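DNA ligase (Archaeoglobus fulgidus, PDB 3GDE) catalyses the ATP-dependent joining of breaks in DNA, probably sealing nicks in double-stranded DNA during replication, recombination and repair. Local coordinates at residues D283-E286 with E287-S291; F313-V316 with L317-F320; A304-G308 with K309-F313; E356-K359 with L360-S363; V365-E369 with K370-A374. One frame throughout, in Å; residues are numbered along the deposited sequence.

Overall arrangement
All five contacts are local and belong to the adenylation (ATP-dependent ligase) domain. Along the chain, contact 1 on helix 282-291 comes first, followed by the hairpin of contact 3, which runs through Phe313 into contact 2 on helix 313-321. Contact 4 on helix 354-364 then leads into contact 5, where the chain turns into strand 371-379. Three pairs touch, their centres about 11 Å (contacts 2 and 3), about 10 Å (1 and 5) and about 13 Å (4 and 5) apart. A salt bridge also joins contact 1 to contact 2. Helices 282-291, 313-321 and 354-364 thus pack against the strands, among them those bearing Glu301 and Phe340, which are predicted to bind ATP.

Contact 1: D283-E286 with E287-S291; sequences DIVE and EIKKS
On helix 282-291 of the adenylation domain, Ile284 and Ile288 meet one turn apart on the side that packs against the strands 256-262 and 268-271. CG2 of Ile284 lies 3.5 Å from CD1 of Ile288, tighter than an ordinary methyl contact, with the two branches meeting at a slant. The same step carries the straightforward helical bond from Ile288 N to Ile284 O, 2.9 Å long. Further round, Val285 and Lys289 run alongside each other and point the same way, bringing CE of Lys289 to 4.0 Å from CG1 of Val285.

Glu287 makes the third link. Its chain bends at chi2 (-75°), which keeps the carboxylate close to the helix surface, and its CG sits 3.1 Å from Asp283 O. That carbonyl takes the backbone N-H of Glu287. Lys290 NZ approaches Glu287 OE2 in a long salt bridge of 3.8 Å. A water molecule donates to Asp283 O at 3.1 Å and, with its other proton, to Glu287 OE2 at 2.7 Å.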
loop_
_atom_site.group_PDB
_atom_site.type_symbol
_atom_site.label_atom_id
_atom_site.label_comp_id
_atom_site.label_asym_id
_atom_site.label_seq_id
_atom_site.Cartn_x
_atom_site.Cartn_y
_atom_site.Cartn_z
ATOM N N ASP A 283 -0.312 -9.488 22.553
ATOM C CA ASP A 283 0.535 -8.974 23.627
ATOM C C ASP A 283 0.482 -7.452 23.764
ATOM O O ASP A 283 0.308 -6.925 24.868
ATOM C CB ASP A 283 1.981 -9.473 23.488
ATOM C CG ASP A 283 2.586 -9.214 22.103
ATOM O OD1 ASP A 283 3.829 -9.140 22.016
ATOM O OD2 ASP A 283 1.842 -9.101 21.107
ATOM N N ILE A 284 0.633 -6.750 22.640
ATOM C CA ILE A 284 0.571 -5.289 22.631
ATOM C C ILE A 284 -0.862 -4.804 22.891
ATOM O O ILE A 284 -1.069 -3.867 23.655
ATOM C CB ILE A 284 1.177 -4.691 21.316
ATOM C CG1 ILE A 284 2.685 -4.996 21.217
ATOM C CG2 ILE A 284 0.913 -3.190 21.201
ATOM C CD1 ILE A 284 3.546 -4.530 22.423
ATOM N N VAL A 285 -1.838 -5.460 22.266
ATOM C CA VAL A 285 -3.261 -5.169 22.504
ATOM C C VAL A 285 -3.611 -5.153 24.008
ATOM O O VAL A 285 -4.177 -4.170 24.506
ATOM C CB VAL A 285 -4.188 -6.130 21.685
ATOM C CG1 VAL A 285 -5.635 -6.079 22.160
ATOM C CG2 VAL A 285 -4.118 -5.783 20.210
ATOM N N GLU A 286 -3.247 -6.219 24.723
ATOM C CA GLU A 286 -3.511 -6.311 26.166
ATOM C C GLU A 286 -2.834 -5.199 26.961
ATOM O O GLU A 286 -3.455 -4.623 27.860
ATOM C CB GLU A 286 -3.127 -7.682 26.737
ATOM C CG GLU A 286 -4.111 -8.800 26.421
ATOM C CD GLU A 286 -5.529 -8.564 26.961
ATOM O OE1 GLU A 286 -6.474 -9.158 26.392
ATOM O OE2 GLU A 286 -5.712 -7.809 27.943
ATOM N N GLU A 287 -1.582 -4.884 26.612
ATOM C CA GLU A 287 -0.819 -3.829 27.294
ATOM C C GLU A 287 -1.430 -2.453 27.088
ATOM O O GLU A 287 -1.350 -1.599 27.967
ATOM C CB GLU A 287 0.638 -3.809 26.828
ATOM C CG GLU A 287 1.393 -5.089 27.091
ATOM C CD GLU A 287 1.785 -5.275 28.549
ATOM O OE1 GLU A 287 1.906 -4.262 29.283
ATOM O OE2 GLU A 287 1.986 -6.444 28.949
ATOM N N ILE A 288 -2.017 -2.240 25.915
ATOM C CA ILE A 288 -2.750 -1.009 25.615
ATOM C C ILE A 288 -4.006 -0.871 26.498
ATOM O O ILE A 288 -4.291 0.206 27.036
ATOM C CB ILE A 288 -3.071 -0.938 24.098
ATOM C CG1 ILE A 288 -1.853 -0.399 23.341
ATOM C CG2 ILE A 288 -4.308 -0.085 23.815
ATOM C CD1 ILE A 288 -1.677 -0.971 21.961
ATOM N N LYS A 289 -4.727 -1.977 26.664
ATOM C CA LYS A 289 -5.937 -2.018 27.495
ATOM C C LYS A 289 -5.667 -1.714 28.966
ATOM O O LYS A 289 -6.503 -1.105 29.633
ATOM C CB LYS A 289 -6.661 -3.356 27.342
ATOM C CG LYS A 289 -7.165 -3.588 25.930
ATOM C CD LYS A 289 -8.006 -4.834 25.803
ATOM C CE LYS A 289 -8.691 -4.851 24.456
ATOM N NZ LYS A 289 -9.351 -6.157 24.155
ATOM N N LYS A 290 -4.498 -2.102 29.470
ATOM C CA LYS A 290 -4.157 -1.738 30.850
ATOM C C LYS A 290 -3.395 -0.427 31.009
ATOM O O LYS A 290 -3.523 0.233 32.038
ATOM C CB LYS A 290 -3.494 -2.887 31.634
ATOM C CG LYS A 290 -2.342 -3.588 30.962
ATOM C CD LYS A 290 -1.711 -4.576 31.920
ATOM C CE LYS A 290 -0.997 -5.693 31.177
ATOM N NZ LYS A 290 -0.161 -6.519 32.103
ATOM N N SER A 291 -2.634 -0.030 29.990
ATOM C CA SER A 291 -1.749 1.133 30.128
ATOM C C SER A 291 -2.255 2.430 29.502
ATOM O O SER A 291 -1.784 3.515 29.865
ATOM C CB SER A 291 -0.345 0.815 29.614
ATOM O OG SER A 291 0.191 -0.331 30.266
HETATM O O HOH W 1 0.999 -8.456 27.425
#

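Contact 2: F313-V316 with L317-F320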
loop_
_atom_site.group_PDB
_atom_site.type_symbol
_atom_site.label_atom_id
_atom_site.label_comp_id
_atom_site.label_asym_id
_atom_site.label_seq_id
_atom_site.Cartn_x
_atom_site.Cartn_y
_atom_site.Cartn_z
ATOM N N PHE A 313 14.041 -4.528 12.939
ATOM C CA PHE A 313 12.614 -4.336 12.631
ATOM C C PHE A 313 11.931 -5.491 11.896
ATOM O O PHE A 313 10.724 -5.668 12.028
ATOM C CB PHE A 313 12.386 -3.019 11.874
ATOM C CG PHE A 313 12.706 -3.094 10.416
ATOM C CD1 PHE A 313 11.689 -3.248 9.479
ATOM C CD2 PHE A 313 14.024 -3.021 9.973
ATOM C CE1 PHE A 313 11.977 -3.328 8.122
ATOM C CE2 PHE A 313 14.324 -3.101 8.616
ATOM C CZ PHE A 313 13.297 -3.251 7.689
ATOM N N GLN A 314 12.687 -6.259 11.116
ATOM C CA GLN A 314 12.095 -7.360 10.348
ATOM C C GLN A 314 11.587 -8.481 11.263
ATOM O O GLN A 314 10.799 -9.321 10.842
ATOM C CB GLN A 314 13.050 -7.895 9.267
ATOM C CG GLN A 314 14.229 -8.750 9.779
ATOM C CD GLN A 314 15.465 -7.938 10.151
ATOM O OE1 GLN A 314 16.509 -8.509 10.442
ATOM N NE2 GLN A 314 15.359 -6.611 10.136
ATOM N N HIS A 315 12.040 -8.465 12.516
ATOM C CA HIS A 315 11.488 -9.320 13.559
ATOM C C HIS A 315 10.053 -8.914 13.906
ATOM O O HIS A 315 9.194 -9.779 14.078
ATOM C CB HIS A 315 12.380 -9.306 14.807
ATOM C CG HIS A 315 13.655 -10.074 14.648
ATOM N ND1 HIS A 315 14.166 -10.880 15.641
ATOM C CD2 HIS A 315 14.524 -10.161 13.611
ATOM C CE1 HIS A 315 15.296 -11.427 15.224
ATOM N NE2 HIS A 315 15.535 -11.006 13.996
ATOM N N VAL A 316 9.795 -7.609 14.008
ATOM C CA VAL A 316 8.420 -7.117 14.173
ATOM C C VAL A 316 7.569 -7.514 12.954
ATOM O O VAL A 316 6.408 -7.898 13.101
ATOM C CB VAL A 316 8.341 -5.579 14.395
ATOM C CG1 VAL A 316 6.897 -5.150 14.616
ATOM C CG2 VAL A 316 9.206 -5.134 15.578
ATOM N N LEU A 317 8.160 -7.436 11.761
ATOM C CA LEU A 317 7.456 -7.803 10.537
ATOM C C LEU A 317 7.028 -9.271 10.540
ATOM O O LEU A 317 5.939 -9.586 10.070
ATOM C CB LEU A 317 8.279 -7.460 9.278
ATOM C CG LEU A 317 8.572 -5.980 8.980
ATOM C CD1 LEU A 317 9.391 -5.838 7.696
ATOM C CD2 LEU A 317 7.291 -5.109 8.921
ATOM N N ARG A 318 7.880 -10.154 11.071
ATOM C CA ARG A 318 7.527 -11.575 11.257
ATOM C C ARG A 318 6.305 -11.778 12.142
ATOM O O ARG A 318 5.457 -12.612 11.842
ATOM C CB ARG A 318 8.690 -12.368 11.843
ATOM C CG ARG A 318 9.734 -12.759 10.827
ATOM C CD ARG A 318 10.401 -14.074 11.200
ATOM N NE ARG A 318 11.810 -14.069 10.814
ATOM C CZ ARG A 318 12.807 -13.720 11.623
ATOM N NH1 ARG A 318 12.559 -13.364 12.880
ATOM N NH2 ARG A 318 14.060 -13.739 11.180
ATOM N N ARG A 319 6.236 -11.025 13.237
ATOM C CA ARG A 319 5.058 -11.003 14.101
ATOM C C ARG A 319 3.834 -10.586 13.297
ATOM O O ARG A 319 2.794 -11.233 13.379
ATOM C CB ARG A 319 5.254 -10.043 15.286
ATOM C CG ARG A 319 6.257 -10.492 16.355
ATOM C CD ARG A 319 5.734 -11.638 17.229
ATOM N NE ARG A 319 4.366 -11.400 17.669
ATOM C CZ ARG A 319 4.015 -10.893 18.842
ATOM N NH1 ARG A 319 4.929 -10.582 19.746
ATOM N NH2 ARG A 319 2.733 -10.710 19.114
ATOM N N PHE A 320 3.975 -9.509 12.520
ATOM C CA PHE A 320 2.913 -9.012 11.631
ATOM C C PHE A 320 2.430 -10.077 10.644
ATOM O O PHE A 320 1.238 -10.149 10.357
ATOM C CB PHE A 320 3.377 -7.763 10.858
ATOM C CG PHE A 320 3.451 -6.499 11.692
ATOM C CD1 PHE A 320 3.695 -5.275 11.077
ATOM C CD2 PHE A 320 3.268 -6.524 13.071
ATOM C CE1 PHE A 320 3.771 -4.104 11.816
ATOM C CE2 PHE A 320 3.343 -5.353 13.829
ATOM C CZ PHE A 320 3.598 -4.139 13.197
HETATM O O HOH W 2 16.823 -12.165 11.101
#
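Apolar contacts join Val316 to Phe320 and Phe313 to Leu317, each four residues apart. CG1 of Val316 lies over the face of the Phe320 ring in a CH-pi contact, 4.0 Å from the ring centroid and 28° off its normal. The valine sets this methyl anti to the backbone N (chi1 -178°), which directs it along the helix towards the ring. Leu317 uses CD1, which reaches CE1 of Phe313 at 3.6 Å, the two side chains meeting at an angle.

Among the polar groups, His315 meets Arg318. The two extend side by side, and NH1 of Arg318 stands 3.8 Å above the imidazole plane of His315, over its centre, while the guanidinium and the ring are turned 54° against each other. A water lies near both, weakly bonded to His315 NE2 and to Arg318 NH2.

These residues form helix 313-321 of the adenylation domain, which comes next in the chain after strand 309-311 of the hairpin. Its inner side, with Val316 and Phe320, rests on the strands 256-262 and 296-306, and the Gln314 side chain is about 3 Å from a bound phosphate ion that probably came from the crystallisation liquor.

Backbone bonds run from Leu317 N to Phe313 O (3.1 Å) and from Phe320 N to Val316 O (3.0 Å), whereas the one from Arg319 to His315 is weak. Arg319 is a buried residue, and its guanidinium turns away from the helix to form a salt bridge with Asp283 and hydrogen bonds to the carbonyls of Ile333 and Ala280.

Contact 3: A304-G308 with K309-F313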
loop_
_atom_site.group_PDB
_atom_site.type_symbol
_atom_site.label_atom_id
_atom_site.label_comp_id
_atom_site.label_asym_id
_atom_site.label_seq_id
_atom_site.Cartn_x
_atom_site.Cartn_y
_atom_site.Cartn_z
ATOM N N ALA A 304 11.031 -4.907 18.504
ATOM C CA ALA A 304 11.260 -6.249 19.012
ATOM C C ALA A 304 12.381 -6.186 20.038
ATOM O O ALA A 304 13.411 -5.567 19.794
ATOM C CB ALA A 304 11.610 -7.198 17.880
ATOM N N VAL A 305 12.157 -6.799 21.200
ATOM C CA VAL A 305 13.177 -6.885 22.257
ATOM C C VAL A 305 13.373 -8.337 22.702
ATOM O O VAL A 305 12.465 -9.157 22.583
ATOM C CB VAL A 305 12.860 -5.970 23.476
ATOM C CG1 VAL A 305 12.803 -4.506 23.052
ATOM C CG2 VAL A 305 11.565 -6.382 24.153
ATOM N N LYS A 306 14.566 -8.658 23.190
ATOM C CA LYS A 306 14.860 -10.019 23.638
ATOM C C LYS A 306 15.926 -10.004 24.736
ATOM O O LYS A 306 17.042 -9.511 24.531
ATOM C CB LYS A 306 15.268 -10.909 22.453
ATOM C CG LYS A 306 15.331 -12.413 22.755
ATOM C CD LYS A 306 13.955 -13.065 22.861
ATOM C CE LYS A 306 14.050 -14.577 22.632
ATOM N NZ LYS A 306 12.764 -15.305 22.890
ATOM N N GLU A 307 15.551 -10.538 25.902
ATOM C CA GLU A 307 16.373 -10.497 27.120
ATOM C C GLU A 307 16.966 -9.101 27.334
ATOM O O GLU A 307 18.172 -8.950 27.533
ATOM C CB GLU A 307 17.478 -11.571 27.103
ATOM C CG GLU A 307 17.057 -12.955 26.589
ATOM C CD GLU A 307 16.353 -13.816 27.636
ATOM O OE1 GLU A 307 15.467 -14.615 27.243
ATOM O OE2 GLU A 307 16.681 -13.709 28.845
ATOM N N GLY A 308 16.114 -8.083 27.253
ATOM C CA GLY A 308 16.508 -6.700 27.521
ATOM C C GLY A 308 17.214 -5.938 26.411
ATOM O O GLY A 308 17.464 -4.737 26.552
ATOM N N LYS A 309 17.546 -6.611 25.309
ATOM C CA LYS A 309 18.235 -5.928 24.206
ATOM C C LYS A 309 17.429 -5.860 22.890
ATOM O O LYS A 309 16.738 -6.817 22.532
ATOM C CB LYS A 309 19.660 -6.482 24.004
ATOM C CG LYS A 309 19.767 -7.834 23.310
ATOM C CD LYS A 309 21.236 -8.213 23.025
ATOM C CE LYS A 309 21.950 -7.219 22.077
ATOM N NZ LYS A 309 23.182 -7.784 21.423
ATOM N N PRO A 310 17.509 -4.710 22.183
ATOM C CA PRO A 310 16.739 -4.428 20.962
ATOM C C PRO A 310 17.027 -5.383 19.811
ATOM O O PRO A 310 18.160 -5.837 19.645
ATOM C CB PRO A 310 17.190 -3.011 20.579
ATOM C CG PRO A 310 17.724 -2.422 21.832
ATOM C CD PRO A 310 18.370 -3.567 22.547
ATOM N N MET A 311 15.998 -5.675 19.024
ATOM C CA MET A 311 16.120 -6.532 17.850
ATOM C C MET A 311 15.732 -5.749 16.595
ATOM O O MET A 311 15.014 -4.756 16.695
ATOM C CB MET A 311 15.254 -7.780 18.019
ATOM C CG MET A 311 15.690 -8.665 19.174
ATOM S SD MET A 311 17.283 -9.456 18.833
ATOM C CE MET A 311 17.963 -9.572 20.485
ATOM N N PRO A 312 16.192 -6.198 15.407
ATOM C CA PRO A 312 15.940 -5.430 14.178
ATOM C C PRO A 312 14.473 -5.505 13.728
ATOM O O PRO A 312 13.763 -6.443 14.085
ATOM C CB PRO A 312 16.872 -6.094 13.158
ATOM C CG PRO A 312 16.960 -7.508 13.617
ATOM C CD PRO A 312 16.944 -7.438 15.125
ATOM N N PHE A 313 14.041 -4.528 12.939
ATOM C CA PHE A 313 12.614 -4.336 12.631
ATOM C C PHE A 313 11.931 -5.491 11.896
ATOM O O PHE A 313 10.724 -5.668 12.028
ATOM C CB PHE A 313 12.386 -3.019 11.874
ATOM C CG PHE A 313 12.706 -3.094 10.416
ATOM C CD1 PHE A 313 11.689 -3.248 9.479
ATOM C CD2 PHE A 313 14.024 -3.021 9.973
ATOM C CE1 PHE A 313 11.977 -3.328 8.122
ATOM C CE2 PHE A 313 14.324 -3.101 8.616
ATOM C CZ PHE A 313 13.297 -3.251 7.689
HETATM O O HOH W 3 12.411 -3.819 16.005
#
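Met311 folds back over the neighbouring strand and touches both Ala304 and Lys306. Its CB faces Ala304 CB at 3.7 Å. With CG beside the backbone N, bends at chi2 (-69°) and chi3 carry the thioether of Met311 towards the turn and lay its CE 3.6 Å from Lys306 CB, a diagonal contact. Ala304, Lys306, Lys309 and Met311 thus share one face of a beta hairpin, and Val305 and Pro310 occupy the other. The ends of both lysines lead away; the Lys306 amine bonds to the carbonyl of Lys332.

The strands 296-306 and 309-311 are joined by a type I' turn from Lys306 to Lys309, with Glu307 and Gly308 at its corners, both at positive phi. Lys306 and Lys309 close it with two backbone bonds, Lys306 N to Lys309 O at 2.9 Å and Lys309 N to Lys306 O at 3.0 Å.

Farther from the turn, Met311 N donates to Ala304 O at 2.7 Å, while a water links Ala304 N and Met311 O, which do not bond to each other; it accepts from Ala304 N at 3.1 Å and donates to Met311 O at 2.9 Å. Pro310 falls at the non-hydrogen-bonded pair with Val305, so its lack of an N-H costs the hairpin no cross-strand bond.

Contact 4: E356-K359 with L360-S363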
loop_
_atom_site.group_PDB
_atom_site.type_symbol
_atom_site.label_atom_id
_atom_site.label_comp_id
_atom_site.label_asym_id
_atom_site.label_seq_id
_atom_site.Cartn_x
_atom_site.Cartn_y
_atom_site.Cartn_z
ATOM N N GLU A 356 1.336 20.790 22.367
ATOM C CA GLU A 356 0.020 20.545 22.970
ATOM C C GLU A 356 -0.440 19.087 22.821
ATOM O O GLU A 356 -1.020 18.511 23.753
ATOM C CB GLU A 356 -1.029 21.491 22.381
ATOM C CG GLU A 356 -0.762 22.966 22.654
ATOM C CD GLU A 356 -1.957 23.863 22.349
ATOM O OE1 GLU A 356 -1.729 24.985 21.831
ATOM O OE2 GLU A 356 -3.115 23.454 22.635
ATOM N N ARG A 357 -0.189 18.491 21.652
ATOM C CA ARG A 357 -0.464 17.067 21.457
ATOM C C ARG A 357 0.375 16.233 22.413
ATOM O O ARG A 357 -0.118 15.280 22.995
ATOM C CB ARG A 357 -0.212 16.627 20.011
ATOM C CG ARG A 357 -0.990 17.400 18.958
ATOM C CD ARG A 357 -1.049 16.628 17.652
ATOM N NE ARG A 357 0.274 16.246 17.155
ATOM C CZ ARG A 357 1.090 17.041 16.467
ATOM N NH1 ARG A 357 0.739 18.287 16.181
ATOM N NH2 ARG A 357 2.262 16.578 16.048
ATOM N N ARG A 358 1.638 16.616 22.578
ATOM C CA ARG A 358 2.552 15.936 23.500
ATOM C C ARG A 358 1.971 15.851 24.928
ATOM O O ARG A 358 1.963 14.781 25.542
ATOM C CB ARG A 358 3.931 16.618 23.479
ATOM C CG ARG A 358 4.955 16.046 24.454
ATOM C CD ARG A 358 5.517 14.714 23.985
ATOM N NE ARG A 358 6.041 13.933 25.105
ATOM C CZ ARG A 358 6.733 12.798 24.988
ATOM N NH1 ARG A 358 7.008 12.288 23.795
ATOM N NH2 ARG A 358 7.157 12.173 26.082
ATOM N N LYS A 359 1.464 16.970 25.435
ATOM C CA LYS A 359 0.793 16.996 26.733
ATOM C C LYS A 359 -0.365 15.998 26.792
ATOM O O LYS A 359 -0.471 15.217 27.747
ATOM C CB LYS A 359 0.314 18.408 27.055
ATOM C CG LYS A 359 1.427 19.326 27.520
ATOM C CD LYS A 359 1.007 20.788 27.434
ATOM C CE LYS A 359 2.212 21.717 27.623
ATOM N NZ LYS A 359 1.964 23.061 26.997
ATOM N N LEU A 360 -1.215 16.023 25.764
ATOM C CA LEU A 360 -2.297 15.054 25.611
ATOM C C LEU A 360 -1.799 13.622 25.614
ATOM O O LEU A 360 -2.407 12.758 26.236
ATOM C CB LEU A 360 -3.090 15.306 24.320
ATOM C CG LEU A 360 -4.048 16.496 24.263
ATOM C CD1 LEU A 360 -4.845 16.459 22.969
ATOM C CD2 LEU A 360 -4.978 16.535 25.498
ATOM N N LEU A 361 -0.711 13.371 24.898
ATOM C CA LEU A 361 -0.111 12.040 24.858
ATOM C C LEU A 361 0.382 11.594 26.240
ATOM O O LEU A 361 0.152 10.456 26.650
ATOM C CB LEU A 361 1.037 11.997 23.843
ATOM C CG LEU A 361 1.820 10.683 23.745
ATOM C CD1 LEU A 361 0.985 9.577 23.105
ATOM C CD2 LEU A 361 3.129 10.886 22.997
ATOM N N GLU A 362 1.061 12.497 26.946
ATOM C CA GLU A 362 1.639 12.173 28.255
ATOM C C GLU A 362 0.582 11.738 29.269
ATOM O O GLU A 362 0.757 10.730 29.959
ATOM C CB GLU A 362 2.472 13.342 28.788
ATOM C CG GLU A 362 3.790 13.541 28.045
ATOM C CD GLU A 362 4.493 14.842 28.410
ATOM O OE1 GLU A 362 5.463 15.209 27.706
ATOM O OE2 GLU A 362 4.079 15.502 29.393
ATOM N N SER A 363 -0.532 12.466 29.328
ATOM C CA SER A 363 -1.594 12.117 30.270
ATOM C C SER A 363 -2.459 10.927 29.816
ATOM O O SER A 363 -3.272 10.427 30.597
ATOM C CB SER A 363 -2.450 13.340 30.615
ATOM O OG SER A 363 -3.429 13.580 29.630
#
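Arg358 O receives the backbone N-H of Glu362 at 2.8 Å, and the side chains of the same two residues join in a salt bridge one turn along helix 354-364. Arg358 NE donates to Glu362 OE1 at 3.0 Å in a nearly straight bond (171°). The oxygen lies in the guanidinium plane, at its edge, and accepts with its anti lone pair, the one pointing away from the other carboxylate oxygen. The two flat groups are turned steeply against each other, and the side chains cross at about a right angle. Arg358 CG, anti to the backbone N (chi1 177°), comes within 3.4 Å of Glu362 OE1, and the bend at chi2 (75°) swings CD and NE to the carboxylate.

Over one face of the guanidinium lies CD2 of Leu361, 4.2 Å from Arg358 NH1. Leu361 and Leu360 turn towards strand 335-342 of the adenylation domain, and the buried Arg357 beside them is held by Asp341. NH1 of Arg358 bonds to the carbonyl of Ala374 on strand 371-379.

With NE tied to the helix and NH1 to the strand, the guanidinium is fixed in orientation, and the carboxylate probably offsets part of the charge of Arg358, whose side chain is about 4 Å from that of Glu250, predicted to bind ATP.

Contact 5: V365-E369 with K370-A374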
loop_
_atom_site.group_PDB
_atom_site.type_symbol
_atom_site.label_atom_id
_atom_site.label_comp_id
_atom_site.label_asym_id
_atom_site.label_seq_id
_atom_site.Cartn_x
_atom_site.Cartn_y
_atom_site.Cartn_z
ATOM N N VAL A 365 -1.117 7.972 28.263
ATOM C CA VAL A 365 -0.438 6.712 28.528
ATOM C C VAL A 365 0.210 6.686 29.911
ATOM O O VAL A 365 0.823 7.659 30.362
ATOM C CB VAL A 365 0.506 6.242 27.359
ATOM C CG1 VAL A 365 0.630 7.304 26.286
ATOM C CG2 VAL A 365 1.870 5.765 27.867
ATOM N N ASN A 366 0.011 5.560 30.579
ATOM C CA ASN A 366 0.643 5.256 31.841
ATOM C C ASN A 366 1.733 4.238 31.534
ATOM O O ASN A 366 1.448 3.074 31.228
ATOM C CB ASN A 366 -0.409 4.711 32.824
ATOM C CG ASN A 366 0.199 3.881 33.934
ATOM O OD1 ASN A 366 0.751 4.418 34.898
ATOM N ND2 ASN A 366 0.100 2.554 33.801
ATOM N N GLU A 367 2.980 4.702 31.577
ATOM C CA GLU A 367 4.130 3.895 31.170
ATOM C C GLU A 367 4.264 2.602 31.970
ATOM O O GLU A 367 4.155 2.599 33.190
ATOM C CB GLU A 367 5.430 4.716 31.215
ATOM C CG GLU A 367 5.506 5.821 30.144
ATOM C CD GLU A 367 6.931 6.296 29.851
ATOM O OE1 GLU A 367 7.217 7.492 30.075
ATOM O OE2 GLU A 367 7.766 5.483 29.390
ATOM N N SER A 368 4.461 1.505 31.254
ATOM C CA SER A 368 4.743 0.207 31.851
ATOM C C SER A 368 5.992 -0.389 31.196
ATOM O O SER A 368 6.705 0.303 30.459
ATOM C CB SER A 368 3.538 -0.727 31.700
ATOM O OG SER A 368 3.122 -0.838 30.351
ATOM N N GLU A 369 6.267 -1.665 31.460
ATOM C CA GLU A 369 7.446 -2.306 30.874
ATOM C C GLU A 369 7.299 -2.477 29.361
ATOM O O GLU A 369 8.289 -2.438 28.630
ATOM C CB GLU A 369 7.776 -3.643 31.559
ATOM C CG GLU A 369 6.756 -4.762 31.330
ATOM C CD GLU A 369 7.377 -6.159 31.292
ATOM O OE1 GLU A 369 6.604 -7.146 31.169
ATOM O OE2 GLU A 369 8.627 -6.275 31.372
ATOM N N LYS A 370 6.062 -2.651 28.900
ATOM C CA LYS A 370 5.794 -2.917 27.488
ATOM C C LYS A 370 5.215 -1.728 26.709
ATOM O O LYS A 370 5.136 -1.786 25.483
ATOM C CB LYS A 370 4.906 -4.156 27.325
ATOM C CG LYS A 370 5.553 -5.465 27.763
ATOM C CD LYS A 370 4.918 -6.658 27.042
ATOM C CE LYS A 370 5.317 -7.979 27.696
ATOM N NZ LYS A 370 4.702 -9.162 27.021
ATOM N N ILE A 371 4.816 -0.669 27.417
ATOM C CA ILE A 371 4.274 0.550 26.788
ATOM C C ILE A 371 5.030 1.783 27.283
ATOM O O ILE A 371 4.987 2.113 28.469
ATOM C CB ILE A 371 2.732 0.743 27.056
ATOM C CG1 ILE A 371 1.889 -0.431 26.522
ATOM C CG2 ILE A 371 2.227 2.103 26.528
ATOM C CD1 ILE A 371 1.982 -0.702 25.010
ATOM N N LYS A 372 5.715 2.465 26.369
ATOM C CA LYS A 372 6.514 3.631 26.729
ATOM C C LYS A 372 6.126 4.861 25.929
ATOM O O LYS A 372 5.527 4.752 24.862
ATOM C CB LYS A 372 8.004 3.341 26.512
ATOM C CG LYS A 372 8.451 1.928 26.873
ATOM C CD LYS A 372 8.639 1.768 28.367
ATOM C CE LYS A 372 10.050 2.118 28.800
ATOM N NZ LYS A 372 10.386 1.421 30.081
ATOM N N LEU A 373 6.470 6.026 26.467
ATOM C CA LEU A 373 6.514 7.263 25.706
ATOM C C LEU A 373 7.897 7.468 25.112
ATOM O O LEU A 373 8.908 7.175 25.758
ATOM C CB LEU A 373 6.189 8.459 26.598
ATOM C CG LEU A 373 4.824 9.152 26.493
ATOM C CD1 LEU A 373 3.768 8.237 25.909
ATOM C CD2 LEU A 373 4.394 9.687 27.859
ATOM N N ALA A 374 7.939 7.970 23.882
ATOM C CA ALA A 374 9.185 8.441 23.305
ATOM C C ALA A 374 9.731 9.557 24.192
ATOM O O ALA A 374 9.006 10.485 24.564
ATOM C CB ALA A 374 8.973 8.944 21.880
#
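Val365 overlaps Leu373, the two side chains sliding past each other in opposite directions. CG1 of Val365 is 3.3 Å from CD1 of Leu373, closer than normal packing, so the exact fit is doubtful. CG2 of Val365 also reaches CG2 of Ile371 at 3.9 Å, which makes a small apolar cluster of Val365, Ile371 and Leu373. The Leu373 side chain is about 7 Å from that of the predicted ATP-binding residue Phe340.

Glu367 reaches across beside this cluster. Its extended chain, leaving CB beside the backbone N (chi1 -69°), brings OE2 to the backbone N of Leu373 in a weak bond of 3.2 Å and passes the leucine at about a right angle. Ser368 contributes both backbone and side chain: its N donates to Ile371 O at 2.9 Å, and its OG takes a weak bond from Ile371 N at 3.4 Å. The Ile371 carbonyl oxygen also meets CA of Glu367 at 3.3 Å. The Ser368 hydroxyl has its stronger partner in Ser291 at the end of helix 282-291.

The chain thereby turns back between residues 365-369 and strand 371-379. These residues form the loop that links helix 354-364 to strand 371-379, which pairs in parallel with strand 335-342 in the adenylation domain.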